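Local atomic coordinates of diadenosine tetraphosphatase, putative (Trypanosoma brucei, PDB entry 2QJC), a protein that probably acts as a manganese-dependent phosphoesterase of the calcineurin-like family, hydrolysing phosphate ester or anhydride bonds such as those of diadenosine tetraphosphate. Residues I22-I27 with L50-D55; T199-H204 with I219-R224. All coordinates share one frame; numbering follows the deposited sequence.

In the fold
From the N terminus the chain first runs through strand 21-24, helix 31-41 and strand 49-52, and contact 1 closes this beta-alpha-beta unit by setting the two strands parallel. The polypeptide then builds helices and further strands before contact 2 closes a shorter connection, without helix, between strands 199-202 and 218-220. The two loops follow in series, neither enclosing nor crossing the other. Each contact belongs to its own mixed sheet, and the sheets pack face to face, with Val201 and Leu221 of contact 2 touching Ile23 of contact 1. At the strand ends they converge on the paired manganese ions, where Asp26 OD1 probably accepts a hydrogen bond from His204 N.

Contact 1: residues I22-I27 with L50-D55; sequences IIVGDI and LVAVGD. With MN (manganese (II) ion), chain B.
Strands 22-24 and 50-52 run parallel, 4.7 Å apart at closest approach, with Ile22 opposite Leu50, Ile23 opposite Val51 and Val24 opposite Ala52. They are the two strands of a beta-alpha-beta unit in the calcineurin-like phosphoesterase fold, and their loops carry metal ligands. Val51 N donates to Ile22 O at 2.8 Å, Val24 N to Val51 O, and beyond the strands Val53 N still reaches Val24 O.

On the face turned to helix 31-41, Leu50 extends with CG anti to its backbone N (chi1 -179°), which lays CD1 against Ile22 CG2 at 3.8 Å. Val24 CG1 lies 4.1 Å from both Leu50 CD1 and Ala52 CB. On the other face Ile23 CG2 meets Val53 CG1 at 4.0 Å, the side chains crossing near a right angle, while Val53 CG2 lies against the backbone of Gly25.

Past this point a water sits between the chains, donating to both Gly25 O and Gly54 O. Gly54 has a positive phi of 100°.

Asp26 and Asp55 then point the same way, their carboxylate planes perpendicular. Their other oxygens are held by backbone amides, Asp26 OD1 by His204 and Asp55 OD1 by His82. One manganese, which has His28 as third protein ligand and shares Asp55 with the second ion, is bound by Asp26 OD2 at 2.2 Å and Asp55 OD2 at 2.1 Å.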
# COMPACT_ATOMS: atom_id res chain seq x y z
N ILE A 22 10.59 -1.77 6.65
CA ILE A 22 9.35 -2.46 6.98
C ILE A 22 8.20 -1.90 6.14
O ILE A 22 7.88 -0.72 6.21
CB ILE A 22 9.06 -2.32 8.49
CG1 ILE A 22 10.18 -3.00 9.28
CG2 ILE A 22 7.72 -2.96 8.84
CD1 ILE A 22 10.12 -2.76 10.76
N ILE A 23 7.59 -2.77 5.34
CA ILE A 23 6.49 -2.39 4.46
C ILE A 23 5.21 -3.07 4.94
O ILE A 23 5.15 -4.31 5.03
CB ILE A 23 6.81 -2.79 3.00
CG1 ILE A 23 8.17 -2.20 2.61
CG2 ILE A 23 5.71 -2.29 2.06
CD1 ILE A 23 8.69 -2.67 1.27
N VAL A 24 4.20 -2.26 5.25
CA VAL A 24 2.93 -2.77 5.78
C VAL A 24 1.72 -2.69 4.84
O VAL A 24 1.60 -1.76 4.04
CB VAL A 24 2.61 -2.07 7.14
CG1 VAL A 24 2.72 -0.57 7.00
CG2 VAL A 24 1.21 -2.47 7.63
N GLY A 25 0.86 -3.70 4.95
CA GLY A 25 -0.34 -3.78 4.12
C GLY A 25 -1.44 -2.81 4.50
O GLY A 25 -1.26 -1.96 5.38
N ASP A 26 -2.60 -2.93 3.85
CA ASP A 26 -3.73 -2.04 4.09
C ASP A 26 -4.08 -1.91 5.57
O ASP A 26 -4.45 -2.89 6.22
CB ASP A 26 -4.97 -2.51 3.29
CG ASP A 26 -4.74 -2.51 1.78
OD1 ASP A 26 -3.68 -2.99 1.33
OD2 ASP A 26 -5.63 -2.03 1.04
N ILE A 27 -3.96 -0.69 6.10
CA ILE A 27 -4.26 -0.43 7.52
C ILE A 27 -5.74 -0.09 7.77
O ILE A 27 -6.35 -0.57 8.73
CB ILE A 27 -3.36 0.70 8.06
CG1 ILE A 27 -1.89 0.28 7.97
CG2 ILE A 27 -3.70 0.98 9.51
CD1 ILE A 27 -0.89 1.42 8.17
N LEU A 50 9.78 2.91 7.88
CA LEU A 50 8.47 2.30 7.71
C LEU A 50 7.82 2.82 6.43
O LEU A 50 7.87 4.02 6.14
CB LEU A 50 7.59 2.63 8.92
CG LEU A 50 6.17 2.05 8.96
CD1 LEU A 50 6.21 0.52 8.82
CD2 LEU A 50 5.52 2.45 10.28
N VAL A 51 7.23 1.92 5.65
CA VAL A 51 6.55 2.31 4.41
C VAL A 51 5.20 1.60 4.29
O VAL A 51 5.14 0.37 4.33
CB VAL A 51 7.40 1.94 3.16
CG1 VAL A 51 6.74 2.48 1.91
CG2 VAL A 51 8.81 2.50 3.30
N ALA A 52 4.12 2.36 4.15
CA ALA A 52 2.78 1.80 4.01
C ALA A 52 2.41 1.66 2.53
O ALA A 52 2.92 2.39 1.69
CB ALA A 52 1.76 2.68 4.71
N VAL A 53 1.51 0.72 2.22
CA VAL A 53 1.08 0.52 0.84
C VAL A 53 -0.15 1.38 0.51
O VAL A 53 -0.70 1.31 -0.59
CB VAL A 53 0.73 -0.97 0.56
CG1 VAL A 53 1.96 -1.86 0.82
CG2 VAL A 53 -0.47 -1.41 1.39
N GLY A 54 -0.58 2.19 1.47
CA GLY A 54 -1.73 3.05 1.23
C GLY A 54 -3.01 2.49 1.81
O GLY A 54 -3.02 1.38 2.35
N ASP A 55 -4.10 3.25 1.68
CA ASP A 55 -5.39 2.85 2.23
C ASP A 55 -5.24 2.91 3.74
O ASP A 55 -5.46 1.93 4.46
CB ASP A 55 -5.77 1.44 1.76
CG ASP A 55 -6.74 1.45 0.58
OD1 ASP A 55 -6.85 2.50 -0.10
OD2 ASP A 55 -7.39 0.41 0.33
MN MN B . -7.81 -1.55 0.95
O HOH W 1 -1.53 0.83 4.63
O HOH W 2 -8.31 -3.65 1.55

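Contact 2: residues T199-H204 with I219-R224; sequences TVVFGH and IGLDSR. With MN (manganese (II) ion), chain C.
One of the two manganese sites takes its His204 ligand from the loop just after a short parallel strand pair. His204 ND1 binds the ion at 2.3 Å, while NE2 is held by Thr160 O; Asp55, Asn81 and His141 complete the protein ligands. The CB of His204 points away from segment 219-224, and CG, anti to the backbone N, carries the ring on to the metal.

Behind the histidine, three backbone bonds join the segments: Ile219 N to Val200 O, Phe202 N to Ile219 O at 3.0 Å and Leu221 N to Phe202 O at 2.8 Å. The last two are almost straight, with angles at hydrogen of 171° and 172°. Strand 218-220 is an outermost strand of one of the two mixed sheets of this calcineurin-like phosphoesterase, and strand 199-202 joins it to the interior of that sheet.

Phe202 folds over its partner strand. Its chi1 of 62° sets CG between the backbone N and the carbonyl carbon, bringing one ring face over Gly220. The bare CA of Gly220 sits directly against the ring, making a CH-pi contact 3.6 Å from the centroid, displaced toward the rim near CZ. On the opposite face of the sheet Val201 CG1 touches Leu221 CD1 at 3.6 Å, and both side chains also rest on strand 230-236, Val201 on Phe236 and Leu221 on Ala234.

Past Leu221 a water links the two backbones, donating to Gly203 O and accepting from Asp222 N. Asp222 turns CB toward Gly203, and its OD1 accepts from Arg224 N at 3.1 Å in an Asx turn. Asp222 OD2 comes within 3.2 Å of His204 O, two acceptors with no hydrogen bond between them. OD2 also lies beside Asp26 OD1, an acidic pair whose repulsion is probably eased by the manganese that Asp26 binds.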
# COMPACT_ATOMS: atom_id res chain seq x y z
N THR A 199 11.38 -6.33 -7.04
CA THR A 199 10.31 -7.02 -6.32
C THR A 199 9.29 -5.92 -6.03
O THR A 199 9.63 -4.90 -5.43
CB THR A 199 10.78 -7.59 -4.97
OG1 THR A 199 11.71 -8.66 -5.19
CG2 THR A 199 9.58 -8.10 -4.17
N VAL A 200 8.05 -6.12 -6.47
CA VAL A 200 7.00 -5.14 -6.22
C VAL A 200 6.18 -5.57 -5.01
O VAL A 200 5.66 -6.68 -4.96
CB VAL A 200 6.07 -4.99 -7.44
CG1 VAL A 200 4.84 -4.13 -7.07
CG2 VAL A 200 6.83 -4.35 -8.59
N VAL A 201 6.09 -4.69 -4.02
CA VAL A 201 5.32 -4.97 -2.82
C VAL A 201 4.05 -4.12 -2.87
O VAL A 201 4.10 -2.90 -3.06
CB VAL A 201 6.15 -4.65 -1.55
CG1 VAL A 201 5.36 -5.02 -0.31
CG2 VAL A 201 7.51 -5.40 -1.60
N PHE A 202 2.91 -4.77 -2.68
CA PHE A 202 1.63 -4.07 -2.77
C PHE A 202 0.58 -4.56 -1.78
O PHE A 202 0.84 -5.44 -0.97
CB PHE A 202 1.10 -4.22 -4.20
CG PHE A 202 0.82 -5.65 -4.60
CD1 PHE A 202 -0.49 -6.13 -4.68
CD2 PHE A 202 1.87 -6.53 -4.89
CE1 PHE A 202 -0.75 -7.46 -5.03
CE2 PHE A 202 1.62 -7.86 -5.24
CZ PHE A 202 0.31 -8.33 -5.32
N GLY A 203 -0.62 -3.98 -1.86
CA GLY A 203 -1.74 -4.37 -1.02
C GLY A 203 -3.02 -4.33 -1.86
O GLY A 203 -3.11 -5.04 -2.86
N HIS A 204 -3.99 -3.52 -1.46
CA HIS A 204 -5.25 -3.33 -2.20
C HIS A 204 -6.25 -4.48 -2.39
O HIS A 204 -7.43 -4.35 -2.03
CB HIS A 204 -4.94 -2.73 -3.58
CG HIS A 204 -6.14 -2.55 -4.46
ND1 HIS A 204 -7.20 -1.73 -4.12
CD2 HIS A 204 -6.44 -3.05 -5.69
CE1 HIS A 204 -8.09 -1.73 -5.09
NE2 HIS A 204 -7.66 -2.52 -6.05
N ILE A 219 5.03 -9.40 -3.90
CA ILE A 219 4.45 -9.73 -2.60
C ILE A 219 3.18 -8.93 -2.31
O ILE A 219 3.23 -7.70 -2.15
CB ILE A 219 5.45 -9.44 -1.45
CG1 ILE A 219 6.73 -10.27 -1.64
CG2 ILE A 219 4.79 -9.74 -0.10
CD1 ILE A 219 7.81 -10.02 -0.61
N GLY A 220 2.04 -9.63 -2.26
CA GLY A 220 0.77 -8.97 -1.97
C GLY A 220 0.51 -9.06 -0.48
O GLY A 220 0.24 -10.15 0.04
N LEU A 221 0.55 -7.93 0.21
CA LEU A 221 0.36 -7.90 1.66
C LEU A 221 -1.04 -7.66 2.20
O LEU A 221 -1.21 -7.61 3.42
CB LEU A 221 1.28 -6.85 2.30
CG LEU A 221 2.80 -6.98 2.21
CD1 LEU A 221 3.46 -5.68 2.68
CD2 LEU A 221 3.26 -8.14 3.06
N ASP A 222 -2.05 -7.52 1.35
CA ASP A 222 -3.37 -7.26 1.90
C ASP A 222 -4.07 -8.49 2.47
O ASP A 222 -4.90 -9.12 1.80
CB ASP A 222 -4.28 -6.57 0.89
CG ASP A 222 -5.52 -5.96 1.54
OD1 ASP A 222 -5.72 -6.21 2.76
OD2 ASP A 222 -6.28 -5.25 0.86
N SER A 223 -3.73 -8.82 3.72
CA SER A 223 -4.29 -9.96 4.43
C SER A 223 -5.63 -9.68 5.13
O SER A 223 -6.03 -10.42 6.04
CB SER A 223 -3.27 -10.50 5.44
OG SER A 223 -2.68 -9.46 6.22
N ARG A 224 -6.30 -8.60 4.72
CA ARG A 224 -7.62 -8.23 5.24
C ARG A 224 -7.73 -7.81 6.70
O ARG A 224 -8.70 -8.15 7.37
CB ARG A 224 -8.60 -9.39 5.04
CG ARG A 224 -8.41 -10.17 3.78
CD ARG A 224 -8.97 -11.58 3.95
NE ARG A 224 -9.50 -12.03 2.68
CZ ARG A 224 -10.79 -12.27 2.45
NH1 ARG A 224 -11.68 -12.12 3.41
NH2 ARG A 224 -11.16 -12.61 1.23
MN MN C . -7.44 -0.28 -2.36
O HOH W 3 -2.06 -7.64 -1.64